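Local atomic coordinates of myosin-17 (Arabidopsis thaliana, PDB entry 7KFL), a protein that probably drives transport along actin as a plant class XI myosin, with this C-terminal globular tail domain recognising the cargo. Residues A[10-15]-A[49-54]; A[55-60]-A[153-158]; A[257-262]-A[375-380]. One frame throughout, in Å; residues are numbered along the deposited sequence.

Interaction 1: A[10-15]-A[49-54]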
loop_
_atom_site.group_PDB
_atom_site.type_symbol
_atom_site.label_atom_id
_atom_site.label_comp_id
_atom_site.label_asym_id
_atom_site.label_seq_id
_atom_site.Cartn_x
_atom_site.Cartn_y
_atom_site.Cartn_z
ATOM N N GLU A 10 -6.147 38.733 2.399
ATOM C CA GLU A 10 -6.317 38.670 3.878
ATOM C C GLU A 10 -7.044 37.370 4.244
ATOM O O GLU A 10 -6.575 36.678 5.166
ATOM C CB GLU A 10 -7.068 39.899 4.405
ATOM C CG GLU A 10 -7.838 39.643 5.694
ATOM C CD GLU A 10 -8.462 40.871 6.339
ATOM O OE1 GLU A 10 -9.240 41.569 5.656
ATOM O OE2 GLU A 10 -8.175 41.122 7.529
ATOM N N ASN A 11 -8.144 37.068 3.545
ATOM C CA ASN A 11 -9.002 35.872 3.777
ATOM C C ASN A 11 -8.204 34.592 3.503
ATOM O O ASN A 11 -8.339 33.637 4.288
ATOM C CB ASN A 11 -10.271 35.908 2.919
ATOM C CG ASN A 11 -11.307 36.889 3.429
ATOM O OD1 ASN A 11 -11.175 37.428 4.526
ATOM N ND2 ASN A 11 -12.344 37.123 2.642
ATOM N N GLN A 12 -7.418 34.573 2.422
ATOM C CA GLN A 12 -6.568 33.419 2.020
ATOM C C GLN A 12 -5.439 33.241 3.043
ATOM O O GLN A 12 -5.184 32.085 3.430
ATOM C CB GLN A 12 -6.036 33.618 0.598
ATOM C CG GLN A 12 -7.119 33.506 -0.467
ATOM C CD GLN A 12 -6.682 34.017 -1.818
ATOM O OE1 GLN A 12 -5.494 34.130 -2.111
ATOM N NE2 GLN A 12 -7.653 34.328 -2.663
ATOM N N ASP A 13 -4.805 34.343 3.466
ATOM C CA ASP A 13 -3.758 34.368 4.527
ATOM C C ASP A 13 -4.317 33.754 5.818
ATOM O O ASP A 13 -3.554 33.064 6.521
ATOM C CB ASP A 13 -3.241 35.788 4.791
ATOM C CG ASP A 13 -2.002 36.169 3.995
ATOM O OD1 ASP A 13 -1.074 35.338 3.917
ATOM O OD2 ASP A 13 -1.971 37.297 3.466
ATOM N N LEU A 14 -5.597 34.003 6.109
ATOM C CA LEU A 14 -6.306 33.502 7.318
ATOM C C LEU A 14 -6.469 31.977 7.239
ATOM O O LEU A 14 -6.101 31.304 8.219
ATOM C CB LEU A 14 -7.668 34.197 7.435
ATOM C CG LEU A 14 -7.824 35.186 8.590
ATOM C CD1 LEU A 14 -7.755 34.474 9.933
ATOM C CD2 LEU A 14 -6.786 36.298 8.512
ATOM N N LEU A 15 -7.007 31.463 6.127
ATOM C CA LEU A 15 -7.278 30.014 5.916
ATOM C C LEU A 15 -5.963 29.234 6.008
ATOM O O LEU A 15 -5.943 28.208 6.708
ATOM C CB LEU A 15 -7.955 29.801 4.556
ATOM C CG LEU A 15 -8.424 28.374 4.262
ATOM C CD1 LEU A 15 -9.433 27.897 5.298
ATOM C CD2 LEU A 15 -9.020 28.274 2.867
ATOM N N GLU A 49 -13.305 33.000 -12.029
ATOM C CA GLU A 49 -12.539 32.681 -13.263
ATOM C C GLU A 49 -11.036 32.680 -12.958
ATOM O O GLU A 49 -10.286 32.065 -13.742
ATOM C CB GLU A 49 -12.877 33.687 -14.366
ATOM C CG GLU A 49 -14.347 33.696 -14.758
ATOM C CD GLU A 49 -14.785 32.593 -15.708
ATOM O OE1 GLU A 49 -13.914 31.838 -16.188
ATOM O OE2 GLU A 49 -16.002 32.497 -15.970
ATOM N N ARG A 50 -10.617 33.346 -11.876
ATOM C CA ARG A 50 -9.195 33.443 -11.442
ATOM C C ARG A 50 -9.145 33.687 -9.928
ATOM O O ARG A 50 -9.971 34.479 -9.430
ATOM C CB ARG A 50 -8.489 34.562 -12.214
ATOM C CG ARG A 50 -6.968 34.516 -12.147
ATOM C CD ARG A 50 -6.332 35.729 -12.805
ATOM N NE ARG A 50 -4.879 35.635 -12.898
ATOM C CZ ARG A 50 -4.203 35.042 -13.884
ATOM N NH1 ARG A 50 -4.838 34.466 -14.895
ATOM N NH2 ARG A 50 -2.880 35.022 -13.853
ATOM N N THR A 51 -8.217 33.025 -9.227
ATOM C CA THR A 51 -8.008 33.141 -7.755
ATOM C C THR A 51 -6.754 32.365 -7.343
ATOM O O THR A 51 -6.428 31.371 -8.019
ATOM C CB THR A 51 -9.227 32.643 -6.965
ATOM O OG1 THR A 51 -8.948 32.791 -5.572
ATOM C CG2 THR A 51 -9.584 31.200 -7.252
ATOM N N SER A 52 -6.112 32.795 -6.251
ATOM C CA SER A 52 -4.869 32.211 -5.681
ATOM C C SER A 52 -5.196 31.211 -4.563
ATOM O O SER A 52 -4.270 30.499 -4.132
ATOM C CB SER A 52 -3.952 33.295 -5.172
ATOM O OG SER A 52 -3.323 33.978 -6.247
ATOM N N VAL A 53 -6.454 31.161 -4.108
ATOM C CA VAL A 53 -6.884 30.362 -2.919
ATOM C C VAL A 53 -6.456 28.901 -3.103
ATOM O O VAL A 53 -5.877 28.337 -2.156
ATOM C CB VAL A 53 -8.398 30.486 -2.651
ATOM C CG1 VAL A 53 -9.247 29.897 -3.769
ATOM C CG2 VAL A 53 -8.776 29.870 -1.312
ATOM N N PHE A 54 -6.713 28.323 -4.279
ATOM C CA PHE A 54 -6.459 26.891 -4.589
ATOM C C PHE A 54 -4.951 26.615 -4.549
ATOM O O PHE A 54 -4.546 25.637 -3.900
ATOM C CB PHE A 54 -7.064 26.522 -5.943
ATOM C CG PHE A 54 -8.562 26.668 -6.011
ATOM C CD1 PHE A 54 -9.386 25.902 -5.205
ATOM C CD2 PHE A 54 -9.151 27.572 -6.883
ATOM C CE1 PHE A 54 -10.764 26.036 -5.266
ATOM C CE2 PHE A 54 -10.529 27.706 -6.943
ATOM C CZ PHE A 54 -11.333 26.938 -6.135
#
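Gln-12 and Val-53 bring the two backbones closest, with CA of Gln-12 5.8 Å from CA of Val-53. Gln-12 lies on helix 4-20. Residues 49-52 form the lead into helix 53-65. Thr-51 caps this entry: its OG1 accepts a weak but nearly straight bond from Val-53 N, with an N-H...O angle of 173°. With chi1 at -180°, OG1 sits beside the carbonyl carbon of Thr-51 and faces the following turn, where Val-53 N lies.

The side chain of Gln-12 carries most of the contact. It runs extended beyond CG and crosses Val-53 at about a right angle. Its CG packs on CB of Val-53 at 3.9 Å. The amide then lies against the capped turn, with CD 3.7 Å from Val-53 N. NE2 of Gln-12 comes within 3.5 Å of Thr-51 OG1, and OE1 of Gln-12 touches CB of Ser-52. One turn on, Leu-15 CD2 meets Val-53 CG2 more loosely at 4.5 Å. Leu-15 also packs on Cys-39 and Val-53 on Leu-40, both of helix 31-43.

No hydrogen bond spans the two segments. The chemistry therefore implies a small van der Waals contact, in which a polar amide rests on a helix start that Thr-51 already caps from within its own segment.

Interaction 2: A[55-60]-A[153-158]; sequences DRIIQT and LLFKQQ
Ile-57 and Ile-58 of helix 53-65 pack on the ring of Phe-155, which lies on helix 150-186. The two short helical segments run nearly parallel, 13° apart, and their axes approach to 10.6 Å. The tight part is apolar. CG2 of Ile-57 comes to the ring edge, near the ring plane, 3.7 Å from Phe-155 CE1. The two side chains cross at about a right angle. Ile-58 and Phe-155 run past each other in opposite directions, and Ile-58 meets the ring obliquely, with its CD1 3.8 Å from Phe-155 CE1. A chi1 of 175° swings the ring off the side of its own helix and in beside Ile-57 and Ile-58. The ring also meets that of Phe-54 and touches Leu-88 of helix 71-89.

This is side-by-side helix packing in the all-helical globular tail of a class XI myosin. Ile-57 continues the core onto Ile-36 and Leu-40 of helix 31-43. An alanine in place of Phe-155 removes the ring, and a gap between the two helices, beside Ile-57 CG2 and Ile-58 CD1, is likely to open.

The other side is looser and partly exposed. Gln-158 reaches out with an extended chain and crosses Ile-58 at about a right angle, its OE1 3.7 Å from Ile-58 CG1. Beyond it, OD1 of Asp-55 stays 4.1 Å from OE1 of Gln-158. The carboxylate and amide planes lie nearly coplanar, 14° apart, but the facing atoms are both oxygens and no hydrogen bond joins them.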
loop_
_atom_site.group_PDB
_atom_site.type_symbol
_atom_site.label_atom_id
_atom_site.label_comp_id
_atom_site.label_asym_id
_atom_site.label_seq_id
_atom_site.Cartn_x
_atom_site.Cartn_y
_atom_site.Cartn_z
ATOM N N ASP A 55 -4.156 27.453 -5.220
ATOM C CA ASP A 55 -2.670 27.369 -5.244
ATOM C C ASP A 55 -2.133 27.341 -3.808
ATOM O O ASP A 55 -1.229 26.528 -3.531
ATOM C CB ASP A 55 -2.044 28.538 -6.012
ATOM C CG ASP A 55 -2.038 28.368 -7.521
ATOM O OD1 ASP A 55 -2.330 27.248 -7.992
ATOM O OD2 ASP A 55 -1.732 29.356 -8.214
ATOM N N ARG A 56 -2.679 28.190 -2.936
ATOM C CA ARG A 56 -2.173 28.413 -1.557
ATOM C C ARG A 56 -2.517 27.212 -0.671
ATOM O O ARG A 56 -1.680 26.865 0.186
ATOM C CB ARG A 56 -2.735 29.727 -1.008
ATOM C CG ARG A 56 -2.229 30.948 -1.761
ATOM C CD ARG A 56 -2.054 32.164 -0.878
ATOM N NE ARG A 56 -1.177 31.904 0.255
ATOM C CZ ARG A 56 -1.003 32.729 1.282
ATOM N NH1 ARG A 56 -1.645 33.885 1.325
ATOM N NH2 ARG A 56 -0.185 32.396 2.265
ATOM N N ILE A 57 -3.694 26.609 -0.865
ATOM C CA ILE A 57 -4.080 25.314 -0.230
ATOM C C ILE A 57 -3.036 24.262 -0.626
ATOM O O ILE A 57 -2.480 23.614 0.282
ATOM C CB ILE A 57 -5.510 24.885 -0.626
ATOM C CG1 ILE A 57 -6.570 25.789 0.012
ATOM C CG2 ILE A 57 -5.753 23.420 -0.287
ATOM C CD1 ILE A 57 -7.960 25.606 -0.555
ATOM N N ILE A 58 -2.778 24.112 -1.929
ATOM C CA ILE A 58 -1.847 23.089 -2.494
ATOM C C ILE A 58 -0.444 23.325 -1.917
ATOM O O ILE A 58 0.177 22.340 -1.469
ATOM C CB ILE A 58 -1.858 23.117 -4.037
ATOM C CG1 ILE A 58 -3.208 22.667 -4.604
ATOM C CG2 ILE A 58 -0.710 22.301 -4.613
ATOM C CD1 ILE A 58 -3.537 21.208 -4.370
ATOM N N GLN A 59 0.026 24.577 -1.923
ATOM C CA GLN A 59 1.367 24.977 -1.415
ATOM C C GLN A 59 1.492 24.600 0.066
ATOM O O GLN A 59 2.565 24.104 0.462
ATOM C CB GLN A 59 1.592 26.476 -1.621
ATOM C CG GLN A 59 1.902 26.845 -3.066
ATOM C CD GLN A 59 1.729 28.319 -3.349
ATOM O OE1 GLN A 59 1.484 29.123 -2.449
ATOM N NE2 GLN A 59 1.857 28.688 -4.614
ATOM N N THR A 60 0.432 24.822 0.847
ATOM C CA THR A 60 0.369 24.527 2.304
ATOM C C THR A 60 0.582 23.024 2.522
ATOM O O THR A 60 1.484 22.666 3.311
ATOM C CB THR A 60 -0.949 25.033 2.906
ATOM O OG1 THR A 60 -1.024 26.438 2.659
ATOM C CG2 THR A 60 -1.074 24.770 4.391
ATOM N N LEU A 153 -11.341 23.318 -11.316
ATOM C CA LEU A 153 -11.167 22.009 -12.007
ATOM C C LEU A 153 -9.691 21.601 -11.962
ATOM O O LEU A 153 -9.423 20.388 -11.812
ATOM C CB LEU A 153 -11.665 22.112 -13.452
ATOM C CG LEU A 153 -13.156 22.402 -13.622
ATOM C CD1 LEU A 153 -13.491 22.647 -15.084
ATOM C CD2 LEU A 153 -14.009 21.272 -13.062
ATOM N N LEU A 154 -8.778 22.571 -12.089
ATOM C CA LEU A 154 -7.310 22.357 -11.974
ATOM C C LEU A 154 -6.977 21.918 -10.546
ATOM O O LEU A 154 -6.085 21.061 -10.386
ATOM C CB LEU A 154 -6.565 23.648 -12.329
ATOM C CG LEU A 154 -5.038 23.559 -12.280
ATOM C CD1 LEU A 154 -4.514 22.615 -13.350
ATOM C CD2 LEU A 154 -4.402 24.932 -12.428
ATOM N N PHE A 155 -7.662 22.496 -9.554
ATOM C CA PHE A 155 -7.442 22.237 -8.106
ATOM C C PHE A 155 -7.796 20.782 -7.777
ATOM O O PHE A 155 -7.004 20.126 -7.072
ATOM C CB PHE A 155 -8.256 23.200 -7.242
ATOM C CG PHE A 155 -8.177 22.911 -5.766
ATOM C CD1 PHE A 155 -6.977 23.046 -5.081
ATOM C CD2 PHE A 155 -9.296 22.492 -5.060
ATOM C CE1 PHE A 155 -6.903 22.774 -3.723
ATOM C CE2 PHE A 155 -9.218 22.223 -3.703
ATOM C CZ PHE A 155 -8.023 22.363 -3.036
ATOM N N LYS A 156 -8.950 20.300 -8.253
ATOM C CA LYS A 156 -9.395 18.892 -8.065
ATOM C C LYS A 156 -8.322 17.954 -8.632
ATOM O O LYS A 156 -7.980 16.968 -7.960
ATOM C CB LYS A 156 -10.756 18.655 -8.730
ATOM C CG LYS A 156 -11.209 17.201 -8.752
ATOM C CD LYS A 156 -12.705 17.031 -8.896
ATOM C CE LYS A 156 -13.093 15.695 -9.491
ATOM N NZ LYS A 156 -12.905 15.677 -10.963
ATOM N N GLN A 157 -7.806 18.276 -9.821
ATOM C CA GLN A 157 -6.741 17.515 -10.525
ATOM C C GLN A 157 -5.438 17.581 -9.714
ATOM O O GLN A 157 -4.809 16.520 -9.534
ATOM C CB GLN A 157 -6.581 18.072 -11.939
ATOM C CG GLN A 157 -5.350 17.569 -12.676
ATOM C CD GLN A 157 -5.307 18.119 -14.080
ATOM O OE1 GLN A 157 -6.298 18.076 -14.810
ATOM N NE2 GLN A 157 -4.158 18.652 -14.467
ATOM N N GLN A 158 -5.049 18.771 -9.246
ATOM C CA GLN A 158 -3.818 18.984 -8.436
ATOM C C GLN A 158 -3.957 18.275 -7.081
ATOM O O GLN A 158 -2.970 17.648 -6.640
ATOM C CB GLN A 158 -3.533 20.477 -8.257
ATOM C CG GLN A 158 -2.893 21.122 -9.480
ATOM C CD GLN A 158 -2.564 22.582 -9.277
ATOM O OE1 GLN A 158 -2.739 23.139 -8.198
ATOM N NE2 GLN A 158 -2.073 23.218 -10.326
#

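Interaction 3: A[257-262]-A[375-380]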
loop_
_atom_site.group_PDB
_atom_site.type_symbol
_atom_site.label_atom_id
_atom_site.label_comp_id
_atom_site.label_asym_id
_atom_site.label_seq_id
_atom_site.Cartn_x
_atom_site.Cartn_y
_atom_site.Cartn_z
ATOM N N SER A 257 14.076 -14.554 -3.268
ATOM C CA SER A 257 15.267 -15.069 -2.540
ATOM C C SER A 257 15.331 -16.600 -2.651
ATOM O O SER A 257 16.456 -17.145 -2.656
ATOM C CB SER A 257 15.288 -14.601 -1.102
ATOM O OG SER A 257 14.240 -15.185 -0.347
ATOM N N LEU A 258 14.176 -17.271 -2.757
ATOM C CA LEU A 258 14.097 -18.740 -3.000
ATOM C C LEU A 258 14.679 -19.061 -4.382
ATOM O O LEU A 258 15.358 -20.100 -4.500
ATOM C CB LEU A 258 12.644 -19.221 -2.905
ATOM C CG LEU A 258 11.977 -19.116 -1.532
ATOM C CD1 LEU A 258 10.700 -19.941 -1.499
ATOM C CD2 LEU A 258 12.913 -19.555 -0.416
ATOM N N LEU A 259 14.417 -18.207 -5.378
ATOM C CA LEU A 259 14.822 -18.423 -6.794
ATOM C C LEU A 259 16.312 -18.112 -6.986
ATOM O O LEU A 259 16.933 -18.785 -7.829
ATOM C CB LEU A 259 13.976 -17.539 -7.715
ATOM C CG LEU A 259 12.465 -17.766 -7.686
ATOM C CD1 LEU A 259 11.780 -16.834 -8.673
ATOM C CD2 LEU A 259 12.107 -19.212 -7.990
ATOM N N LEU A 260 16.854 -17.129 -6.257
ATOM C CA LEU A 260 18.185 -16.523 -6.545
ATOM C C LEU A 260 19.234 -16.910 -5.494
ATOM O O LEU A 260 20.433 -16.871 -5.841
ATOM C CB LEU A 260 18.028 -15.001 -6.626
ATOM C CG LEU A 260 17.125 -14.484 -7.747
ATOM C CD1 LEU A 260 17.191 -12.968 -7.829
ATOM C CD2 LEU A 260 17.494 -15.103 -9.087
ATOM N N ARG A 261 18.824 -17.244 -4.264
ATOM C CA ARG A 261 19.751 -17.644 -3.168
ATOM C C ARG A 261 19.635 -19.153 -2.931
ATOM O O ARG A 261 18.548 -19.606 -2.519
ATOM C CB ARG A 261 19.448 -16.872 -1.882
ATOM C CG ARG A 261 19.451 -15.361 -2.051
ATOM C CD ARG A 261 19.764 -14.668 -0.741
ATOM N NE ARG A 261 19.914 -13.232 -0.903
ATOM C CZ ARG A 261 20.507 -12.423 -0.029
ATOM N NH1 ARG A 261 21.023 -12.901 1.093
ATOM N NH2 ARG A 261 20.585 -11.130 -0.285
ATOM N N ARG A 262 20.720 -19.889 -3.190
ATOM C CA ARG A 262 20.814 -21.360 -3.000
ATOM C C ARG A 262 20.464 -21.689 -1.544
ATOM O O ARG A 262 19.590 -22.552 -1.331
ATOM C CB ARG A 262 22.213 -21.848 -3.391
ATOM C CG ARG A 262 22.375 -23.362 -3.418
ATOM C CD ARG A 262 22.971 -23.910 -2.134
ATOM N NE ARG A 262 23.276 -25.334 -2.221
ATOM C CZ ARG A 262 23.840 -26.051 -1.253
ATOM N NH1 ARG A 262 24.171 -25.482 -0.104
ATOM N NH2 ARG A 262 24.072 -27.340 -1.438
ATOM N N SER A 375 6.588 -16.379 -16.205
ATOM C CA SER A 375 6.930 -15.734 -14.912
ATOM C C SER A 375 8.133 -16.454 -14.290
ATOM O O SER A 375 8.115 -17.699 -14.238
ATOM C CB SER A 375 5.748 -15.732 -13.974
ATOM O OG SER A 375 4.663 -15.006 -14.528
ATOM N N PHE A 376 9.150 -15.697 -13.869
ATOM C CA PHE A 376 10.271 -16.187 -13.027
ATOM C C PHE A 376 10.332 -15.318 -11.765
ATOM O O PHE A 376 9.588 -15.627 -10.812
ATOM C CB PHE A 376 11.573 -16.244 -13.833
ATOM C CG PHE A 376 12.707 -16.936 -13.119
ATOM C CD1 PHE A 376 12.581 -18.256 -12.713
ATOM C CD2 PHE A 376 13.899 -16.277 -12.855
ATOM C CE1 PHE A 376 13.620 -18.899 -12.057
ATOM C CE2 PHE A 376 14.937 -16.920 -12.198
ATOM C CZ PHE A 376 14.796 -18.230 -11.801
ATOM N N LEU A 377 11.151 -14.261 -11.762
ATOM C CA LEU A 377 11.198 -13.266 -10.659
ATOM C C LEU A 377 9.864 -12.513 -10.619
ATOM O O LEU A 377 9.260 -12.322 -11.688
ATOM C CB LEU A 377 12.372 -12.306 -10.873
ATOM C CG LEU A 377 13.762 -12.933 -10.781
ATOM C CD1 LEU A 377 14.841 -11.898 -11.049
ATOM C CD2 LEU A 377 13.987 -13.581 -9.425
ATOM N N LEU A 378 9.417 -12.131 -9.420
ATOM C CA LEU A 378 8.178 -11.341 -9.202
ATOM C C LEU A 378 8.537 -9.856 -9.103
ATOM O O LEU A 378 9.707 -9.532 -8.803
ATOM C CB LEU A 378 7.479 -11.821 -7.926
ATOM C CG LEU A 378 7.074 -13.294 -7.896
ATOM C CD1 LEU A 378 6.439 -13.647 -6.561
ATOM C CD2 LEU A 378 6.123 -13.629 -9.031
ATOM N N ASP A 379 7.552 -8.993 -9.359
ATOM C CA ASP A 379 7.649 -7.524 -9.163
ATOM C C ASP A 379 6.469 -7.089 -8.293
ATOM O O ASP A 379 5.360 -7.625 -8.491
ATOM C CB ASP A 379 7.681 -6.785 -10.502
ATOM C CG ASP A 379 8.544 -5.537 -10.487
ATOM O OD1 ASP A 379 8.801 -5.012 -9.381
ATOM O OD2 ASP A 379 8.959 -5.100 -11.582
ATOM N N ASP A 380 6.711 -6.167 -7.359
ATOM C CA ASP A 380 5.679 -5.628 -6.432
ATOM C C ASP A 380 4.744 -4.694 -7.208
ATOM O O ASP A 380 5.057 -4.366 -8.370
ATOM C CB ASP A 380 6.317 -4.916 -5.232
ATOM C CG ASP A 380 7.241 -3.764 -5.595
ATOM O OD1 ASP A 380 6.941 -3.044 -6.573
ATOM O OD2 ASP A 380 8.260 -3.596 -4.896
#
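Leu-259 and Leu-377 bring the two backbones nearest, with CA of Leu-259 7.4 Å from CA of Leu-377, where the last turn of helix 236-260 faces a segment without regular helix or strand. Leu-259 is the buried member of the contact. Its CD1 lies over the centre of one face of the Phe-376 ring, 4.3 Å above the plane. The same methyl presses on the backbone of that residue, 3.3 Å from Phe-376 O. Along the ring, CB of Leu-259 is 4.2 Å from CZ of Phe-376. At chi1 -171° the Phe-376 ring is carried off its backbone to lie against Leu-259.

Leu-260 forms the outer part. It and Leu-377 reach toward each other tip to tip, with Leu-260 CD1 3.6 Å from Leu-377 CD2. This methyl of Leu-377 serves both leucines, since it also lies 4.0 Å from CD1 of Leu-259. Leu-260 CD2 is more distant from the ring, 4.4 Å from Phe-376 CE2 and oblique to it. Leu-260 and Leu-377 are exposed, so the contact passes from a covered side at Leu-259 to an open one.

Polar bonds fix the backbone around this apolar patch. Phe-376 O accepts from Gln-334 NE2, Leu-259 O accepts from Arg-337 NH1, and Leu-378 N donates to Asn-256 OD1. Helix 332-341 thus holds both segments. The arrangement is that of an extended connection laid along a helical bundle: the chain between helices 354-369 and 388-393 packs on a helix end within the DIL domain of this cargo-binding tail.

Overall arrangement
From the N terminus, interaction 1 closes first, bringing the start of helix 53-65 back to helix 4-20 around helix 31-43. Interaction 2 opens on the next residue and joins the same helix to helix 150-186, over a longer span that includes helix 71-89. Interaction 3 follows, closing the loop from helix 236-260 to the late connection at 375-380. The three are in series; none nests or crosses. Interactions 1 and 2 both use helix 53-65 and are tied directly by the Asp-13 to Arg-56 salt bridge. Interaction 3 is centred about 42 Å from the centre of interaction 2, on the opposite side of the chain's centre.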